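Local coordinates for protein farnesyl diphosphate synthase (Rhodobacter capsulatus, PDB 3M0G) that probably condenses isopentenyl diphosphate with farnesyl diphosphate, using magnesium, to make geranylgeranyl diphosphate for carotenoid and diterpene biosynthesis, at residues T97-K101 with W102-T106; V79-M83 with P84-N88. One frame throughout, in Å; residues are numbered along the deposited sequence.

Contact 1. Residues T97-K101 with W102-T106; sequences TVHKK and WDDAT. Unlike the reference sequence in segment 97-101: Lys-100 (reference Arg). Unlike the reference sequence in segment 102-106: Asp-104 (reference Glu).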
ATOM      1  N   THR B  97      13.551 -16.384   6.597  1.00  8.40           N
ATOM      2  CA  THR B  97      12.668 -15.358   6.053  1.00  8.58           C
ATOM      3  C   THR B  97      11.564 -15.065   7.051  1.00  8.77           C
ATOM      4  O   THR B  97      11.457 -15.737   8.085  1.00  9.06           O
ATOM      5  CB  THR B  97      12.073 -15.756   4.678  1.00  8.51           C
ATOM      6  OG1 THR B  97      11.558 -17.091   4.749  1.00 11.39           O
ATOM      7  CG2 THR B  97      13.136 -15.664   3.590  1.00 12.05           C
ATOM      8  N   VAL B  98      10.752 -14.050   6.767  1.00  8.62           N
ATOM      9  CA  VAL B  98       9.696 -13.674   7.710  1.00  7.91           C
ATOM     10  C   VAL B  98       8.690 -14.804   7.867  1.00  8.97           C
ATOM     11  O   VAL B  98       8.302 -15.144   8.987  1.00 10.01           O
ATOM     12  CB  VAL B  98       8.988 -12.384   7.313  1.00  6.23           C
ATOM     13  CG1 VAL B  98       7.696 -12.210   8.126  1.00 11.74           C
ATOM     14  CG2 VAL B  98       9.918 -11.201   7.536  1.00 12.16           C
ATOM     15  N   HIS B  99       8.275 -15.378   6.742  1.00  8.60           N
ATOM     16  CA  HIS B  99       7.274 -16.436   6.750  1.00  8.78           C
ATOM     17  C   HIS B  99       7.811 -17.711   7.446  1.00  8.66           C
ATOM     18  O   HIS B  99       7.038 -18.463   8.026  1.00  9.29           O
ATOM     19  CB  HIS B  99       6.739 -16.703   5.345  1.00  8.81           C
ATOM     20  CG  HIS B  99       7.545 -17.687   4.560  1.00  9.09           C
ATOM     21  ND1 HIS B  99       8.598 -17.317   3.753  1.00  9.41           N
ATOM     22  CD2 HIS B  99       7.438 -19.031   4.449  1.00  9.19           C
ATOM     23  CE1 HIS B  99       9.114 -18.394   3.188  1.00  8.86           C
ATOM     24  NE2 HIS B  99       8.426 -19.445   3.593  1.00  9.32           N
ATOM     25  N   LYS B 100       9.123 -17.927   7.404  1.00  8.20           N
ATOM     26  CA  LYS B 100       9.750 -19.030   8.154  1.00  8.37           C
ATOM     27  C   LYS B 100       9.909 -18.742   9.650  1.00  8.56           C
ATOM     28  O   LYS B 100       9.721 -19.628  10.466  1.00  8.91           O
ATOM     29  CB  LYS B 100      11.107 -19.429   7.553  1.00  8.65           C
ATOM     30  CG  LYS B 100      11.025 -19.947   6.129  1.00  2.00           C
ATOM     31  CD  LYS B 100      10.258 -21.264   6.048  1.00  9.08           C
ATOM     32  CE  LYS B 100      11.181 -22.446   6.336  1.00  2.31           C
ATOM     33  NZ  LYS B 100      10.640 -23.721   5.783  1.00 10.34           N
ATOM     34  N   LYS B 101      10.278 -17.512  10.000  1.00  9.48           N
ATOM     35  CA  LYS B 101      10.493 -17.128  11.406  1.00 10.13           C
ATOM     36  C   LYS B 101       9.180 -16.908  12.174  1.00 10.56           C
ATOM     37  O   LYS B 101       9.111 -17.160  13.384  1.00 11.21           O
ATOM     38  CB  LYS B 101      11.422 -15.904  11.489  1.00 11.22           C
ATOM     39  CG  LYS B 101      11.801 -15.464  12.910  1.00 24.75           C
ATOM     40  CD  LYS B 101      12.900 -14.406  12.909  1.00 12.43           C
ATOM     41  CE  LYS B 101      13.123 -13.829  14.309  1.00 25.37           C
ATOM     42  NZ  LYS B 101      13.797 -14.792  15.240  1.00 13.01           N
ATOM     43  N   TRP B 102       8.138 -16.439  11.490  1.00 10.23           N
ATOM     44  CA  TRP B 102       6.815 -16.385  12.115  1.00  9.56           C
ATOM     45  C   TRP B 102       5.881 -17.431  11.475  1.00  9.70           C
ATOM     46  O   TRP B 102       5.934 -18.617  11.816  1.00 10.23           O
ATOM     47  CB  TRP B 102       6.260 -14.953  12.079  1.00  8.53           C
ATOM     48  CG  TRP B 102       6.962 -14.004  13.051  1.00  7.50           C
ATOM     49  CD1 TRP B 102       6.572 -13.704  14.328  1.00  8.43           C
ATOM     50  CD2 TRP B 102       8.188 -13.277  12.829  1.00  7.61           C
ATOM     51  NE1 TRP B 102       7.461 -12.820  14.903  1.00  7.12           N
ATOM     52  CE2 TRP B 102       8.461 -12.544  14.006  1.00  8.34           C
ATOM     53  CE3 TRP B 102       9.070 -13.164  11.746  1.00  8.35           C
ATOM     54  CZ2 TRP B 102       9.582 -11.703  14.130  1.00  6.85           C
ATOM     55  CZ3 TRP B 102      10.191 -12.321  11.869  1.00  6.73           C
ATOM     56  CH2 TRP B 102      10.435 -11.615  13.062  1.00  8.80           C
ATOM     57  N   ASP B 103       5.035 -17.002  10.550  1.00  9.36           N
ATOM     58  CA  ASP B 103       4.290 -17.919   9.695  1.00  9.32           C
ATOM     59  C   ASP B 103       3.835 -17.171   8.442  1.00  8.96           C
ATOM     60  O   ASP B 103       4.165 -15.990   8.285  1.00  9.29           O
ATOM     61  CB  ASP B 103       3.122 -18.594  10.449  1.00 10.11           C
ATOM     62  CG  ASP B 103       2.201 -17.602  11.163  1.00  7.90           C
ATOM     63  OD1 ASP B 103       2.152 -16.416  10.780  1.00 11.23           O
ATOM     64  OD2 ASP B 103       1.482 -18.035  12.096  1.00 10.85           O
ATOM     65  N   ASP B 104       3.115 -17.853   7.551  1.00  8.52           N
ATOM     66  CA  ASP B 104       2.629 -17.237   6.310  1.00  8.25           C
ATOM     67  C   ASP B 104       1.679 -16.054   6.564  1.00  6.73           C
ATOM     68  O   ASP B 104       1.776 -15.019   5.900  1.00  5.72           O
ATOM     69  CB  ASP B 104       1.962 -18.279   5.402  1.00  9.41           C
ATOM     70  CG  ASP B 104       2.965 -19.161   4.678  1.00  8.47           C
ATOM     71  OD1 ASP B 104       4.169 -19.044   4.928  1.00  9.30           O
ATOM     72  OD2 ASP B 104       2.531 -19.998   3.860  1.00 11.03           O
ATOM     73  N   ALA B 105       0.767 -16.216   7.524  1.00  6.07           N
ATOM     74  CA  ALA B 105      -0.173 -15.148   7.900  1.00  5.84           C
ATOM     75  C   ALA B 105       0.565 -13.868   8.301  1.00  6.18           C
ATOM     76  O   ALA B 105       0.224 -12.768   7.847  1.00  6.06           O
ATOM     77  CB  ALA B 105      -1.075 -15.609   9.037  1.00  5.56           C
ATOM     78  N   THR B 106       1.572 -14.027   9.161  1.00  5.74           N
ATOM     79  CA  THR B 106       2.412 -12.905   9.599  1.00  5.86           C
ATOM     80  C   THR B 106       3.195 -12.235   8.464  1.00  6.27           C
ATOM     81  O   THR B 106       3.325 -11.000   8.454  1.00  6.65           O
ATOM     82  CB  THR B 106       3.348 -13.314  10.749  1.00  6.02           C
ATOM     83  OG1 THR B 106       2.576 -13.961  11.770  1.00 10.79           O
ATOM     84  CG2 THR B 106       4.049 -12.095  11.338  1.00 11.54           C
TER

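Contact 2. Residues V79-M83 with P84-N88; sequences VHDDM and PCMDN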
ATOM      1  N   VAL B  79       9.161  -9.439   1.487  1.00  7.40           N
ATOM      2  CA  VAL B  79       8.466 -10.241   2.507  1.00  7.05           C
ATOM      3  C   VAL B  79       7.465 -11.174   1.800  1.00  7.75           C
ATOM      4  O   VAL B  79       7.432 -12.380   2.072  1.00  7.42           O
ATOM      5  CB  VAL B  79       7.760  -9.361   3.581  1.00  6.71           C
ATOM      6  CG1 VAL B  79       6.938 -10.203   4.532  1.00  7.09           C
ATOM      7  CG2 VAL B  79       8.769  -8.603   4.387  1.00  7.20           C
ATOM      8  N   HIS B  80       6.692 -10.615   0.869  1.00  7.65           N
ATOM      9  CA  HIS B  80       5.728 -11.416   0.114  1.00  7.98           C
ATOM     10  C   HIS B  80       6.372 -12.347  -0.919  1.00  8.32           C
ATOM     11  O   HIS B  80       5.899 -13.460  -1.129  1.00  7.58           O
ATOM     12  CB  HIS B  80       4.681 -10.506  -0.563  1.00  8.02           C
ATOM     13  CG  HIS B  80       3.727  -9.858   0.394  1.00  8.70           C
ATOM     14  ND1 HIS B  80       2.765  -8.955  -0.011  1.00  8.40           N
ATOM     15  CD2 HIS B  80       3.575  -9.994   1.736  1.00  8.57           C
ATOM     16  CE1 HIS B  80       2.071  -8.555   1.043  1.00  8.88           C
ATOM     17  NE2 HIS B  80       2.543  -9.168   2.116  1.00  8.36           N
ATOM     18  N   ASP B  81       7.411 -11.873  -1.600  1.00  9.60           N
ATOM     19  CA  ASP B  81       8.011 -12.634  -2.701  1.00 11.96           C
ATOM     20  C   ASP B  81       8.647 -13.921  -2.235  1.00 11.78           C
ATOM     21  O   ASP B  81       8.619 -14.927  -2.959  1.00 12.30           O
ATOM     22  CB  ASP B  81       9.009 -11.775  -3.478  1.00 14.75           C
ATOM     23  CG  ASP B  81       8.318 -10.720  -4.311  1.00 22.31           C
ATOM     24  OD1 ASP B  81       7.081 -10.810  -4.498  1.00 15.25           O
ATOM     25  OD2 ASP B  81       9.009  -9.796  -4.758  1.00 16.26           O
ATOM     26  N   ASP B  82       9.169 -13.896  -1.009  1.00 11.25           N
ATOM     27  CA  ASP B  82       9.760 -15.074  -0.365  1.00 12.02           C
ATOM     28  C   ASP B  82       8.738 -16.134   0.012  1.00 11.90           C
ATOM     29  O   ASP B  82       9.112 -17.281   0.252  1.00 11.90           O
ATOM     30  CB  ASP B  82      10.553 -14.669   0.885  1.00 12.97           C
ATOM     31  CG  ASP B  82      11.753 -13.822   0.556  1.00  6.96           C
ATOM     32  OD1 ASP B  82      12.146 -13.788  -0.635  1.00 14.31           O
ATOM     33  OD2 ASP B  82      12.289 -13.157   1.469  1.00 13.85           O
HETATM   34  N   MSE B  83       7.454 -15.769   0.051  1.00 11.81           N
HETATM   35  CA  MSE B  83       6.424 -16.726   0.488  1.00 11.98           C
HETATM   36  C   MSE B  83       6.335 -17.952  -0.429  1.00 10.94           C
HETATM   37  O   MSE B  83       6.626 -17.846  -1.627  1.00 10.39           O
HETATM   38  CB  MSE B  83       5.047 -16.060   0.645  1.00 13.54           C
HETATM   39  CG  MSE B  83       4.942 -15.071   1.776  1.00 20.95           C
HETATM   40 SE   MSE B  83       3.169 -14.245   1.866  1.00 18.36          SE
HETATM   41  CE  MSE B  83       2.919 -13.864  -0.006  1.00 21.39           C
ATOM     42  N   PRO B  84       5.915 -19.108   0.134  1.00 10.41           N
ATOM     43  CA  PRO B  84       5.878 -20.409  -0.558  1.00 10.18           C
ATOM     44  C   PRO B  84       5.164 -20.368  -1.912  1.00 10.80           C
ATOM     45  O   PRO B  84       5.663 -20.937  -2.880  1.00 11.59           O
ATOM     46  CB  PRO B  84       5.133 -21.312   0.432  1.00  9.80           C
ATOM     47  CG  PRO B  84       5.451 -20.704   1.777  1.00  7.60           C
ATOM     48  CD  PRO B  84       5.414 -19.226   1.521  1.00  9.76           C
ATOM     49  N   CYS B  85       4.020 -19.687  -1.982  1.00 11.09           N
ATOM     50  CA  CYS B  85       3.248 -19.613  -3.228  1.00 11.23           C
ATOM     51  C   CYS B  85       3.899 -18.685  -4.249  1.00 11.30           C
ATOM     52  O   CYS B  85       3.477 -18.623  -5.391  1.00 10.71           O
ATOM     53  CB  CYS B  85       1.805 -19.177  -2.951  1.00 10.88           C
ATOM     54  SG  CYS B  85       1.687 -17.501  -2.336  1.00 19.19           S
HETATM   55  N   MSE B  86       4.927 -17.956  -3.822  1.00 12.66           N
HETATM   56  CA  MSE B  86       5.657 -17.070  -4.702  1.00 14.10           C
HETATM   57  C   MSE B  86       7.017 -17.705  -5.001  1.00 13.72           C
HETATM   58  O   MSE B  86       7.081 -18.759  -5.639  1.00 13.60           O
HETATM   59  CB  MSE B  86       5.794 -15.684  -4.051  1.00 16.45           C
HETATM   60  CG  MSE B  86       4.451 -14.973  -3.784  1.00  9.35           C
HETATM   61 SE   MSE B  86       3.911 -13.861  -5.317  1.00 21.14          SE
HETATM   62  CE  MSE B  86       5.332 -12.635  -5.200  1.00  9.22           C
ATOM     63  N   ASP B  87       8.093 -17.090  -4.521  1.00 12.69           N
ATOM     64  CA  ASP B  87       9.442 -17.599  -4.751  1.00 13.72           C
ATOM     65  C   ASP B  87       9.871 -18.701  -3.794  1.00 13.45           C
ATOM     66  O   ASP B  87      10.820 -19.430  -4.096  1.00 14.26           O
ATOM     67  CB  ASP B  87      10.469 -16.463  -4.706  1.00 15.03           C
ATOM     68  CG  ASP B  87      10.214 -15.402  -5.749  1.00 11.22           C
ATOM     69  OD1 ASP B  87       9.353 -15.594  -6.649  1.00 16.81           O
ATOM     70  OD2 ASP B  87      10.883 -14.364  -5.658  1.00 16.15           O
ATOM     71  N   ASN B  88       9.187 -18.814  -2.653  1.00 12.50           N
ATOM     72  CA  ASN B  88       9.394 -19.928  -1.719  1.00 12.41           C
ATOM     73  C   ASN B  88      10.854 -20.010  -1.219  1.00 12.25           C
ATOM     74  O   ASN B  88      11.514 -21.043  -1.349  1.00 12.00           O
ATOM     75  CB  ASN B  88       8.894 -21.252  -2.367  1.00 12.46           C
ATOM     76  CG  ASN B  88       8.786 -22.417  -1.383  1.00  8.46           C
ATOM     77  OD1 ASN B  88       8.729 -23.578  -1.800  1.00 12.74           O
ATOM     78  ND2 ASN B  88       8.768 -22.123  -0.094  1.00 12.28           N
TER

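Contact 1. Residues T97-K101 with W102-T106
A tight helix-to-helix junction joins Val-98 and Lys-101, on the single short turn 98-101, to Trp-102, where the chain breaks away before helix 104-121. The last i+4 bond of the short helix runs from Trp-102 N to Val-98 O, 2.8 Å and nearly straight at 165°. That same oxygen lies in the plane of the indole at its edge, while Val-98 CG1 comes within 4.0 Å of Trp-102 CE3. Lys-101 sends CG anti to its backbone N (chi1 -176°), which lays its aliphatic chain alongside the indole: CG sits over the face, 3.9 Å from the six-membered ring centroid, a CH-pi contact, and CD is 3.6 Å from CZ3. With Trp-102 exchanged for an alanine, the lysine methylenes would probably lose the surface they lie on, and Tyr-36 its edge-to-face partner. Beyond the break, Asp-104 OD1 approaches His-99 CD2 obliquely at 3.3 Å. Asp-103 OD1 takes two bonds from Thr-106: N at 2.9 Å, nearly in line with the C-O bond, and OG1 at 2.7 Å, from 35° above the carboxylate plane. Such a side-chain bond to the amide three residues on is the hallmark of an Asp N-cap, here at the start of helix 104-121.

Contact 2. Residues V79-M83 with P84-N88
Met-83 O, the carbonyl of a selenomethionine, is gripped by two backbone amides that reach it from opposite faces of its plane. Met-86 N, 2.8 Å away and 48° out of that plane, closes the type I beta turn from Met-83 to Met-86. Asn-88 N comes to the same oxygen at 2.9 Å, 57° out of plane, and so draws the next residues back over the turn. A third bond, Asp-87 N to Asp-81 O at 2.7 Å, lies nearly along the C=O direction and fastens the loop to the end of helix 60-81.

Side chains fill in around this frame. Met-86 brings its CG to 3.4 Å from His-80 O, and the bent end of Met-83 also comes near, with CE 4.2 Å from Met-86 CG. The proline ring that follows Met-83 brings Pro-84 CD to 3.3 Å from Met-83 CB, a crowding inherent in the residue before a proline. Asp-87 CG stands beside its own backbone N (chi1 -60°), which turns the carboxylate back toward the helix end and leaves OD2 5.0 Å from Asp-81 OD2. Asp-82, the third acid, is held by a salt bridge to Arg-92.

The sequence Asp-Asp-x-x-x-x-Asp is the first aspartate-rich motif of polyprenyl synthases. Backbone bonds, rather than any bond between the acids themselves, bring Asp-81 and Asp-87 together here, which is consistent with carboxylates that, as in relatives, coordinate magnesium ions, which in turn hold the diphosphate of the allylic substrate.

Contact 2 comes first along the chain, where helix 60-81 gives way to the aspartate-rich loop; the small antiparallel hairpin of strands 91-92 and 95-96 follows, and contact 1 then leads into helix 104-121. Despite that intervening hairpin, their centres are only 10 Å apart, on the same side of the chain's centre. They touch directly: His-99 CE1 packs 3.1 Å from Asp-82 O, and Pro-84 CD touches both His-99 and Asp-104. Both also meet the second subunit, with Asp-104 packing on Cys-85 of that copy and His-80 bonding to its Asp-112. The presumed diphosphate-binding end of this mainly helical synthase is thus built together with its dimer interface.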